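Local atomic coordinates of possible thiamine biosynthesis enzyme (Candida albicans, PDB entry 2X7Q), a protein that is of unknown function but has the periplasmic binding protein fold and may bind a small molecule linked to thiamine biosynthesis. Residues Gly269-Val279 with Leu303-Asn311; Lys40-Phe48 with Val218-Gln228. The protein carries 1 engineered substitution. All coordinates share one frame; numbering follows the deposited sequence.

Interaction 1: residues Gly269-Val279 with Leu303-Asn311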
loop_
_atom_site.group_PDB
_atom_site.type_symbol
_atom_site.label_atom_id
_atom_site.label_comp_id
_atom_site.label_asym_id
_atom_site.label_seq_id
_atom_site.Cartn_x
_atom_site.Cartn_y
_atom_site.Cartn_z
ATOM N N GLY A 269 7.321 1.879 -15.964
ATOM C CA GLY A 269 8.649 2.001 -16.537
ATOM C C GLY A 269 8.633 2.490 -17.973
ATOM O O GLY A 269 9.646 2.967 -18.486
ATOM N N LYS A 270 7.481 2.367 -18.626
ATOM C CA LYS A 270 7.338 2.792 -20.015
ATOM C C LYS A 270 6.867 4.241 -20.101
ATOM O O LYS A 270 7.179 4.950 -21.059
ATOM C CB LYS A 270 6.366 1.877 -20.765
ATOM C CG LYS A 270 6.744 0.404 -20.737
ATOM C CD LYS A 270 8.187 0.192 -21.173
ATOM C CE LYS A 270 8.546 -1.289 -21.222
ATOM N NZ LYS A 270 10.021 -1.501 -21.218
ATOM N N THR A 271 6.117 4.672 -19.092
ATOM C CA THR A 271 5.599 6.035 -19.044
ATOM C C THR A 271 5.608 6.559 -17.610
ATOM O O THR A 271 5.401 5.796 -16.669
ATOM C CB THR A 271 4.170 6.109 -19.615
ATOM O OG1 THR A 271 3.758 7.477 -19.718
ATOM C CG2 THR A 271 3.197 5.352 -18.723
ATOM N N PRO A 272 5.867 7.865 -17.439
ATOM C CA PRO A 272 5.892 8.483 -16.110
ATOM C C PRO A 272 4.582 8.254 -15.364
ATOM O O PRO A 272 3.536 8.101 -15.995
ATOM C CB PRO A 272 6.059 9.973 -16.422
ATOM C CG PRO A 272 6.731 10.006 -17.745
ATOM C CD PRO A 272 6.208 8.824 -18.503
ATOM N N LEU A 273 4.644 8.227 -14.035
ATOM C CA LEU A 273 3.451 8.043 -13.218
ATOM C C LEU A 273 2.458 9.177 -13.432
ATOM O O LEU A 273 2.841 10.283 -13.814
ATOM C CB LEU A 273 3.823 7.930 -11.738
ATOM C CG LEU A 273 4.577 9.090 -11.087
ATOM C CD1 LEU A 273 3.634 10.217 -10.706
ATOM C CD2 LEU A 273 5.326 8.600 -9.859
ATOM N N ASP A 274 1.183 8.892 -13.194
ATOM C CA ASP A 274 0.138 9.895 -13.348
ATOM C C ASP A 274 0.164 10.875 -12.180
ATOM O O ASP A 274 -0.270 10.553 -11.076
ATOM C CB ASP A 274 -1.234 9.230 -13.459
ATOM C CG ASP A 274 -2.327 10.209 -13.834
ATOM O OD1 ASP A 274 -2.033 11.419 -13.950
ATOM O OD2 ASP A 274 -3.479 9.771 -14.021
ATOM N N TRP A 275 0.678 12.074 -12.438
ATOM C CA TRP A 275 0.841 13.092 -11.407
ATOM C C TRP A 275 -0.476 13.443 -10.720
ATOM O O TRP A 275 -0.514 13.641 -9.507
ATOM C CB TRP A 275 1.471 14.349 -12.011
ATOM C CG TRP A 275 1.922 15.345 -10.990
ATOM C CD1 TRP A 275 1.255 16.465 -10.580
ATOM C CD2 TRP A 275 3.145 15.311 -10.237
ATOM N NE1 TRP A 275 1.987 17.129 -9.625
ATOM C CE2 TRP A 275 3.146 16.442 -9.399
ATOM C CE3 TRP A 275 4.232 14.433 -10.201
ATOM C CZ2 TRP A 275 4.203 16.718 -8.528
ATOM C CZ3 TRP A 275 5.274 14.711 -9.336
ATOM C CH2 TRP A 275 5.253 15.843 -8.512
ATOM N N ASP A 276 -1.554 13.509 -11.495
ATOM C CA ASP A 276 -2.858 13.899 -10.967
ATOM C C ASP A 276 -3.374 12.942 -9.893
ATOM O O ASP A 276 -3.935 13.374 -8.887
ATOM C CB ASP A 276 -3.882 14.014 -12.100
ATOM C CG ASP A 276 -5.280 14.331 -11.595
ATOM O OD1 ASP A 276 -5.469 15.409 -10.992
ATOM O OD2 ASP A 276 -6.190 13.499 -11.799
ATOM N N THR A 277 -3.186 11.644 -10.110
ATOM C CA THR A 277 -3.733 10.635 -9.206
ATOM C C THR A 277 -2.787 10.275 -8.063
ATOM O O THR A 277 -3.233 10.012 -6.945
ATOM C CB THR A 277 -4.128 9.348 -9.964
ATOM O OG1 THR A 277 -4.759 8.432 -9.062
ATOM C CG2 THR A 277 -2.904 8.684 -10.574
ATOM N N ILE A 278 -1.486 10.267 -8.340
ATOM C CA ILE A 278 -0.492 9.904 -7.333
ATOM C C ILE A 278 -0.171 11.061 -6.387
ATOM O O ILE A 278 -0.000 10.861 -5.183
ATOM C CB ILE A 278 0.817 9.406 -7.980
ATOM C CG1 ILE A 278 0.582 8.086 -8.718
ATOM C CG2 ILE A 278 1.902 9.238 -6.930
ATOM C CD1 ILE A 278 0.165 6.942 -7.818
ATOM N N VAL A 279 -0.097 12.270 -6.935
ATOM C CA VAL A 279 0.281 13.446 -6.154
ATOM C C VAL A 279 -0.898 14.365 -5.829
ATOM O O VAL A 279 -1.237 14.568 -4.661
ATOM C CB VAL A 279 1.361 14.267 -6.876
ATOM C CG1 VAL A 279 1.648 15.556 -6.115
ATOM C CG2 VAL A 279 2.619 13.442 -7.044
ATOM N N LEU A 303 7.171 17.468 -2.877
ATOM C CA LEU A 303 6.776 16.385 -3.769
ATOM C C LEU A 303 7.373 16.562 -5.165
ATOM O O LEU A 303 7.710 15.585 -5.833
ATOM C CB LEU A 303 5.249 16.293 -3.854
ATOM C CG LEU A 303 4.525 15.908 -2.563
ATOM C CD1 LEU A 303 3.024 15.894 -2.776
ATOM C CD2 LEU A 303 5.009 14.553 -2.069
ATOM N N ASN A 304 7.496 17.811 -5.603
ATOM C CA ASN A 304 8.073 18.115 -6.909
ATOM C C ASN A 304 9.540 17.704 -7.024
ATOM O O ASN A 304 10.071 17.587 -8.127
ATOM C CB ASN A 304 7.921 19.606 -7.231
ATOM C CG ASN A 304 6.572 19.940 -7.843
ATOM O OD1 ASN A 304 5.996 19.141 -8.580
ATOM N ND2 ASN A 304 6.069 21.134 -7.547
ATOM N N SER A 305 10.185 17.481 -5.884
ATOM C CA SER A 305 11.601 17.128 -5.860
ATOM C C SER A 305 11.827 15.633 -5.652
ATOM O O SER A 305 12.877 15.103 -6.016
ATOM C CB SER A 305 12.335 17.918 -4.771
ATOM O OG SER A 305 12.249 19.313 -4.993
ATOM N N ASN A 306 10.842 14.956 -5.068
ATOM C CA ASN A 306 10.990 13.546 -4.722
ATOM C C ASN A 306 9.999 12.615 -5.418
ATOM O O ASN A 306 9.984 11.412 -5.157
ATOM C CB ASN A 306 10.911 13.354 -3.203
ATOM C CG ASN A 306 12.107 13.944 -2.473
ATOM O OD1 ASN A 306 12.725 13.284 -1.638
ATOM N ND2 ASN A 306 12.435 15.190 -2.784
ATOM N N VAL A 307 9.169 13.168 -6.299
ATOM C CA VAL A 307 8.244 12.350 -7.079
ATOM C C VAL A 307 8.583 12.425 -8.566
ATOM O O VAL A 307 8.492 13.488 -9.184
ATOM C CB VAL A 307 6.774 12.762 -6.861
ATOM C CG1 VAL A 307 5.847 11.836 -7.634
ATOM C CG2 VAL A 307 6.431 12.741 -5.379
ATOM N N LYS A 308 8.975 11.288 -9.132
ATOM C CA LYS A 308 9.428 11.223 -10.519
ATOM C C LYS A 308 8.361 11.653 -11.526
ATOM O O LYS A 308 7.195 11.274 -11.409
ATOM C CB LYS A 308 9.913 9.810 -10.854
ATOM C CG LYS A 308 11.252 9.439 -10.227
ATOM C CD LYS A 308 12.387 10.244 -10.840
ATOM C CE LYS A 308 13.737 9.812 -10.286
ATOM N NZ LYS A 308 14.855 10.552 -10.936
ATOM N N LYS A 309 8.770 12.451 -12.508
ATOM C CA LYS A 309 7.900 12.810 -13.621
ATOM C C LYS A 309 8.471 12.258 -14.922
ATOM O O LYS A 309 7.995 12.573 -16.012
ATOM C CB LYS A 309 7.720 14.327 -13.711
ATOM C CG LYS A 309 6.829 14.906 -12.619
ATOM C CD LYS A 309 6.341 16.307 -12.971
ATOM C CE LYS A 309 7.442 17.348 -12.813
ATOM N NZ LYS A 309 7.821 17.551 -11.384
ATOM N N THR A 310 9.501 11.426 -14.789
ATOM C CA THR A 310 10.122 10.767 -15.930
ATOM C C THR A 310 10.460 9.322 -15.579
ATOM O O THR A 310 10.334 8.908 -14.425
ATOM C CB THR A 310 11.414 11.481 -16.367
ATOM O OG1 THR A 310 12.404 11.361 -15.336
ATOM C CG2 THR A 310 11.148 12.954 -16.639
ATOM N N ASN A 311 10.889 8.560 -16.579
ATOM C CA ASN A 311 11.331 7.191 -16.360
ATOM C C ASN A 311 12.850 7.110 -16.282
ATOM O O ASN A 311 13.556 7.956 -16.836
ATOM C CB ASN A 311 10.815 6.275 -17.470
ATOM C CG ASN A 311 9.309 6.123 -17.448
ATOM O OD1 ASN A 311 8.635 6.382 -18.445
ATOM N ND2 ASN A 311 8.770 5.706 -16.308
HETATM O O HOH W 1 7.409 7.952 -13.073
HETATM O O HOH W 2 4.881 12.063 -12.941
#
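Trp275 lies between Lys309 and Val279, and this sandwich is the tightly packed end of the contact between Gly269-Val279 and Leu303-Asn311. On one ring face Lys309 sets CD over the six-membered ring in a CH-pi contact, and bends at its last two torsions fold NZ back over the same face as a cation-pi pair. Val279 CG2 sits over the opposite face, toward the rim, and also meets Val307 CG1 at 3.7 Å. Val307 CG1 in turn approaches Trp275 CZ3 obliquely at 3.4 Å. The other branch, Val279 CG1, slides past Leu303 CD1 in the opposite direction, while Leu303 O lies at the indole edge.

From Leu273 toward Gly269 the join becomes looser and wetter. One water donates to both Leu273 O and Lys308 O; another accepts from Leu273 N and gives a weak bond to Thr310 O. Pro272 CB rests 3.3 Å from Lys309 O. At the far end the Asn311 amide lies along the Gly269-Thr271 backbone, its ND2 reaching Thr271 O in a long, weak bond of 3.4 Å.

Asp274 N-caps helix 275-289 by accepting from Asp276 N. This is a helix start packed against the end of helix 296-306 and the extended tail after it, where Asn306 and Lys308 make backbone hydrogen bonds to Val90 on edge strand 88-95 of the five-stranded sheet of a periplasmic binding protein lobe.

Interaction 2: residues Lys40-Phe48 with Val218-Gln228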
loop_
_atom_site.group_PDB
_atom_site.type_symbol
_atom_site.label_atom_id
_atom_site.label_comp_id
_atom_site.label_asym_id
_atom_site.label_seq_id
_atom_site.Cartn_x
_atom_site.Cartn_y
_atom_site.Cartn_z
ATOM N N LYS A 40 16.569 -12.591 -13.207
ATOM C CA LYS A 40 17.861 -13.078 -13.680
ATOM C C LYS A 40 18.086 -12.731 -15.150
ATOM O O LYS A 40 19.209 -12.459 -15.567
ATOM C CB LYS A 40 17.978 -14.589 -13.463
ATOM C CG LYS A 40 18.404 -14.974 -12.060
ATOM C CD LYS A 40 17.473 -16.006 -11.448
ATOM C CE LYS A 40 17.949 -16.404 -10.055
ATOM N NZ LYS A 40 16.997 -17.335 -9.388
ATOM N N ALA A 41 17.006 -12.727 -15.925
ATOM C CA ALA A 41 17.076 -12.395 -17.342
ATOM C C ALA A 41 17.578 -10.971 -17.545
ATOM O O ALA A 41 18.178 -10.655 -18.571
ATOM C CB ALA A 41 15.719 -12.581 -17.996
ATOM N N HIS A 42 17.323 -10.114 -16.561
ATOM C CA HIS A 42 17.764 -8.725 -16.613
ATOM C C HIS A 42 19.088 -8.536 -15.881
ATOM O O HIS A 42 19.453 -7.417 -15.521
ATOM C CB HIS A 42 16.697 -7.800 -16.025
ATOM C CG HIS A 42 15.558 -7.518 -16.955
ATOM N ND1 HIS A 42 14.477 -8.363 -17.089
ATOM C CD2 HIS A 42 15.330 -6.480 -17.795
ATOM C CE1 HIS A 42 13.634 -7.859 -17.973
ATOM N NE2 HIS A 42 14.128 -6.718 -18.415
ATOM N N ASP A 43 19.805 -9.635 -15.669
ATOM C CA ASP A 43 21.102 -9.600 -14.999
ATOM C C ASP A 43 20.981 -9.035 -13.586
ATOM O O ASP A 43 21.847 -8.292 -13.127
ATOM C CB ASP A 43 22.106 -8.775 -15.810
ATOM C CG ASP A 43 22.269 -9.286 -17.225
ATOM O OD1 ASP A 43 22.644 -10.461 -17.394
ATOM O OD2 ASP A 43 22.018 -8.513 -18.170
ATOM N N LEU A 44 19.902 -9.397 -12.901
ATOM C CA LEU A 44 19.632 -8.883 -11.565
ATOM C C LEU A 44 19.756 -9.971 -10.503
ATOM O O LEU A 44 19.523 -11.149 -10.778
ATOM C CB LEU A 44 18.232 -8.266 -11.503
ATOM C CG LEU A 44 17.937 -7.052 -12.384
ATOM C CD1 LEU A 44 16.446 -6.744 -12.379
ATOM C CD2 LEU A 44 18.737 -5.841 -11.930
ATOM N N SER A 45 20.130 -9.569 -9.294
ATOM C CA SER A 45 20.132 -10.464 -8.143
ATOM C C SER A 45 19.293 -9.843 -7.036
ATOM O O SER A 45 19.768 -8.989 -6.286
ATOM C CB SER A 45 21.564 -10.713 -7.661
ATOM O OG SER A 45 22.200 -9.502 -7.274
ATOM N N ILE A 46 18.041 -10.273 -6.943
ATOM C CA ILE A 46 17.093 -9.654 -6.030
ATOM C C ILE A 46 16.899 -10.455 -4.748
ATOM O O ILE A 46 16.563 -11.638 -4.791
ATOM C CB ILE A 46 15.718 -9.448 -6.699
ATOM C CG1 ILE A 46 15.876 -8.736 -8.040
ATOM C CG2 ILE A 46 14.788 -8.671 -5.778
ATOM C CD1 ILE A 46 16.480 -7.354 -7.937
ATOM N N GLU A 47 17.117 -9.804 -3.609
ATOM C CA GLU A 47 16.836 -10.408 -2.312
ATOM C C GLU A 47 15.565 -9.804 -1.729
ATOM O O GLU A 47 15.577 -8.681 -1.223
ATOM C CB GLU A 47 18.005 -10.200 -1.350
ATOM C CG GLU A 47 17.722 -10.681 0.065
ATOM C CD GLU A 47 18.869 -10.413 1.019
ATOM O OE1 GLU A 47 20.015 -10.255 0.545
ATOM O OE2 GLU A 47 18.626 -10.361 2.243
ATOM N N PHE A 48 14.470 -10.552 -1.808
ATOM C CA PHE A 48 13.184 -10.069 -1.320
ATOM C C PHE A 48 13.086 -10.122 0.200
ATOM O O PHE A 48 13.471 -11.111 0.824
ATOM C CB PHE A 48 12.033 -10.856 -1.950
ATOM C CG PHE A 48 11.777 -10.506 -3.389
ATOM C CD1 PHE A 48 12.354 -11.241 -4.413
ATOM C CD2 PHE A 48 10.962 -9.434 -3.718
ATOM C CE1 PHE A 48 12.117 -10.918 -5.737
ATOM C CE2 PHE A 48 10.723 -9.106 -5.040
ATOM C CZ PHE A 48 11.302 -9.847 -6.050
ATOM N N VAL A 218 20.276 -0.587 -11.986
ATOM C CA VAL A 218 19.666 -1.840 -11.551
ATOM C C VAL A 218 18.192 -1.659 -11.199
ATOM O O VAL A 218 17.368 -2.526 -11.488
ATOM C CB VAL A 218 20.434 -2.463 -10.368
ATOM C CG1 VAL A 218 20.997 -1.375 -9.470
ATOM C CG2 VAL A 218 19.547 -3.413 -9.585
ATOM N N ILE A 219 17.863 -0.528 -10.584
ATOM C CA ILE A 219 16.474 -0.218 -10.259
ATOM C C ILE A 219 15.611 -0.189 -11.522
ATOM O O ILE A 219 14.479 -0.674 -11.520
ATOM C CB ILE A 219 16.345 1.127 -9.514
ATOM C CG1 ILE A 219 16.999 1.042 -8.134
ATOM C CG2 ILE A 219 14.884 1.517 -9.370
ATOM C CD1 ILE A 219 16.965 2.346 -7.357
ATOM N N LYS A 220 16.153 0.377 -12.599
ATOM C CA LYS A 220 15.440 0.434 -13.874
ATOM C C LYS A 220 15.111 -0.969 -14.378
ATOM O O LYS A 220 13.970 -1.262 -14.742
ATOM C CB LYS A 220 16.258 1.188 -14.930
ATOM C CG LYS A 220 15.615 1.216 -16.318
ATOM C CD LYS A 220 16.538 1.865 -17.344
ATOM C CE LYS A 220 15.929 1.819 -18.746
ATOM N NZ LYS A 220 15.632 0.413 -19.172
ATOM N N ASN A 221 16.124 -1.831 -14.406
ATOM C CA ASN A 221 15.943 -3.215 -14.832
ATOM C C ASN A 221 14.931 -3.957 -13.959
ATOM O O ASN A 221 14.169 -4.792 -14.445
ATOM C CB ASN A 221 17.283 -3.959 -14.837
ATOM C CG ASN A 221 18.146 -3.591 -16.024
ATOM O OD1 ASN A 221 17.924 -4.063 -17.139
ATOM N ND2 ASN A 221 19.133 -2.736 -15.793
ATOM N N PHE A 222 14.938 -3.655 -12.664
ATOM C CA PHE A 222 13.976 -4.248 -11.742
ATOM C C PHE A 222 12.556 -3.865 -12.137
ATOM O O PHE A 222 11.665 -4.711 -12.179
ATOM C CB PHE A 222 14.259 -3.806 -10.304
ATOM C CG PHE A 222 13.180 -4.188 -9.329
ATOM C CD1 PHE A 222 13.097 -5.482 -8.837
ATOM C CD2 PHE A 222 12.253 -3.253 -8.901
ATOM C CE1 PHE A 222 12.103 -5.834 -7.939
ATOM C CE2 PHE A 222 11.259 -3.600 -8.005
ATOM C CZ PHE A 222 11.184 -4.891 -7.524
ATOM N N ILE A 223 12.350 -2.583 -12.425
ATOM C CA ILE A 223 11.043 -2.093 -12.845
ATOM C C ILE A 223 10.605 -2.761 -14.144
ATOM O O ILE A 223 9.444 -3.143 -14.293
ATOM C CB ILE A 223 11.045 -0.564 -13.027
ATOM C CG1 ILE A 223 11.355 0.130 -11.697
ATOM C CG2 ILE A 223 9.710 -0.091 -13.573
ATOM C CD1 ILE A 223 11.346 1.642 -11.779
ATOM N N ASP A 224 11.539 -2.904 -15.078
ATOM C CA ASP A 224 11.256 -3.575 -16.342
ATOM C C ASP A 224 10.870 -5.033 -16.104
ATOM O O ASP A 224 9.989 -5.567 -16.773
ATOM C CB ASP A 224 12.459 -3.491 -17.283
ATOM C CG ASP A 224 12.703 -2.087 -17.793
ATOM O OD1 ASP A 224 11.804 -1.236 -17.645
ATOM O OD2 ASP A 224 13.788 -1.832 -18.354
ATOM N N ALA A 225 11.530 -5.672 -15.144
ATOM C CA ALA A 225 11.228 -7.056 -14.797
ATOM C C ALA A 225 9.832 -7.152 -14.191
ATOM O O ALA A 225 9.091 -8.095 -14.463
ATOM C CB ALA A 225 12.267 -7.601 -13.832
ATOM N N VAL A 226 9.483 -6.172 -13.364
ATOM C CA VAL A 226 8.153 -6.100 -12.772
ATOM C C VAL A 226 7.096 -5.908 -13.855
ATOM O O VAL A 226 6.000 -6.454 -13.765
ATOM C CB VAL A 226 8.053 -4.958 -11.741
ATOM C CG1 VAL A 226 6.623 -4.797 -11.257
ATOM C CG2 VAL A 226 8.995 -5.212 -10.573
ATOM N N ASN A 227 7.438 -5.139 -14.884
ATOM C CA ASN A 227 6.532 -4.915 -16.005
ATOM C C ASN A 227 6.174 -6.225 -16.694
ATOM O O ASN A 227 5.027 -6.442 -17.080
ATOM C CB ASN A 227 7.155 -3.946 -17.015
ATOM C CG ASN A 227 6.204 -3.584 -18.141
ATOM O OD1 ASN A 227 5.745 -4.448 -18.889
ATOM N ND2 ASN A 227 5.901 -2.299 -18.262
ATOM N N GLN A 228 7.167 -7.095 -16.852
ATOM C CA GLN A 228 6.951 -8.407 -17.448
ATOM C C GLN A 228 6.182 -9.307 -16.488
ATOM O O GLN A 228 5.357 -10.115 -16.908
ATOM C CB GLN A 228 8.286 -9.055 -17.827
ATOM C CG GLN A 228 8.969 -8.421 -19.029
ATOM C CD GLN A 228 10.226 -9.158 -19.444
ATOM O OE1 GLN A 228 11.005 -9.598 -18.601
ATOM N NE2 GLN A 228 10.432 -9.292 -20.749
#
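His42 lays its imidazole against helix 216-235, spanning nearly two turns from Asn221 to Gln228. Its CB starts 4.1 Å from Asn221 CB, and CG lies near the same residue's carbonyl oxygen. With CG anti to the carbonyl carbon (chi1 -79°), the ring reaches along the helix surface. One face looks onto the backbone: Asn221 O and Ala225 N, themselves joined by a helical hydrogen bond, both lie under it toward the rim. At the edge, CD2 meets Asn221 OD1 at 3.6 Å; Asn221 ND2 is hydrogen-bonded to Asp217 O. NE2 meets the CB methylene of Asp224, and ND1 approaches the Ala225 methyl. CE1, between the two nitrogens, is 3.2 Å from Gln228 OE1; this oxygen is at the ring edge, although the amide plane stands 80° from that of the imidazole. ND1 is hydrogen-bonded back to Tyr38 O in the preceding helix, which fixes the ring's rotation.

Leu44 follows as an apolar wedge. Its CD1 presses on the backbone between Asn221 and Phe222, 3.4 Å from Phe222 N, while CD2 turns to Val218 CG2 at 3.5 Å, a tight carbon pair. Ile46, in strand 46-50, continues the row: its CD1 comes obliquely to Phe222 CD1 at 4.0 Å.

Asp43, with positive phi, is the C-prime residue of the Schellman motif that ends the preceding helix. Lys220 NZ forms a salt bridge with Asp224 OD2 through the carboxylate's syn lone pair. The contact therefore rests on shape and apolar burial, its polar groups finding partners on their own side, His42 at Tyr38, Asn221 at Asp217 and Asp224 at Lys220. Asp224 OD2, 4.9 Å from His42 NE2, might slightly favour a protonated imidazole, though its salt bridge would blunt this.

Both interactions are partly buried and lie away from the centre of the chain, their own centres 20 Å apart. Interaction 2 docks the long helix 216-235 on the helix-to-strand turn leading into edge strand 46-50; interaction 1 joins a later helix start to the end of helix 296-306 and its tail, near strand 88-95 at the other edge of the same sheet. Interaction 1 mixes cation-pi, water bridges and a weak amide bond, whereas interaction 2 relies on direct side-chain packing against a helix. They touch where Gly269 CA packs on Ile223 CG2 and Lys270 lies beside Asn227, so helix 216-235, one side of interaction 2, also borders interaction 1.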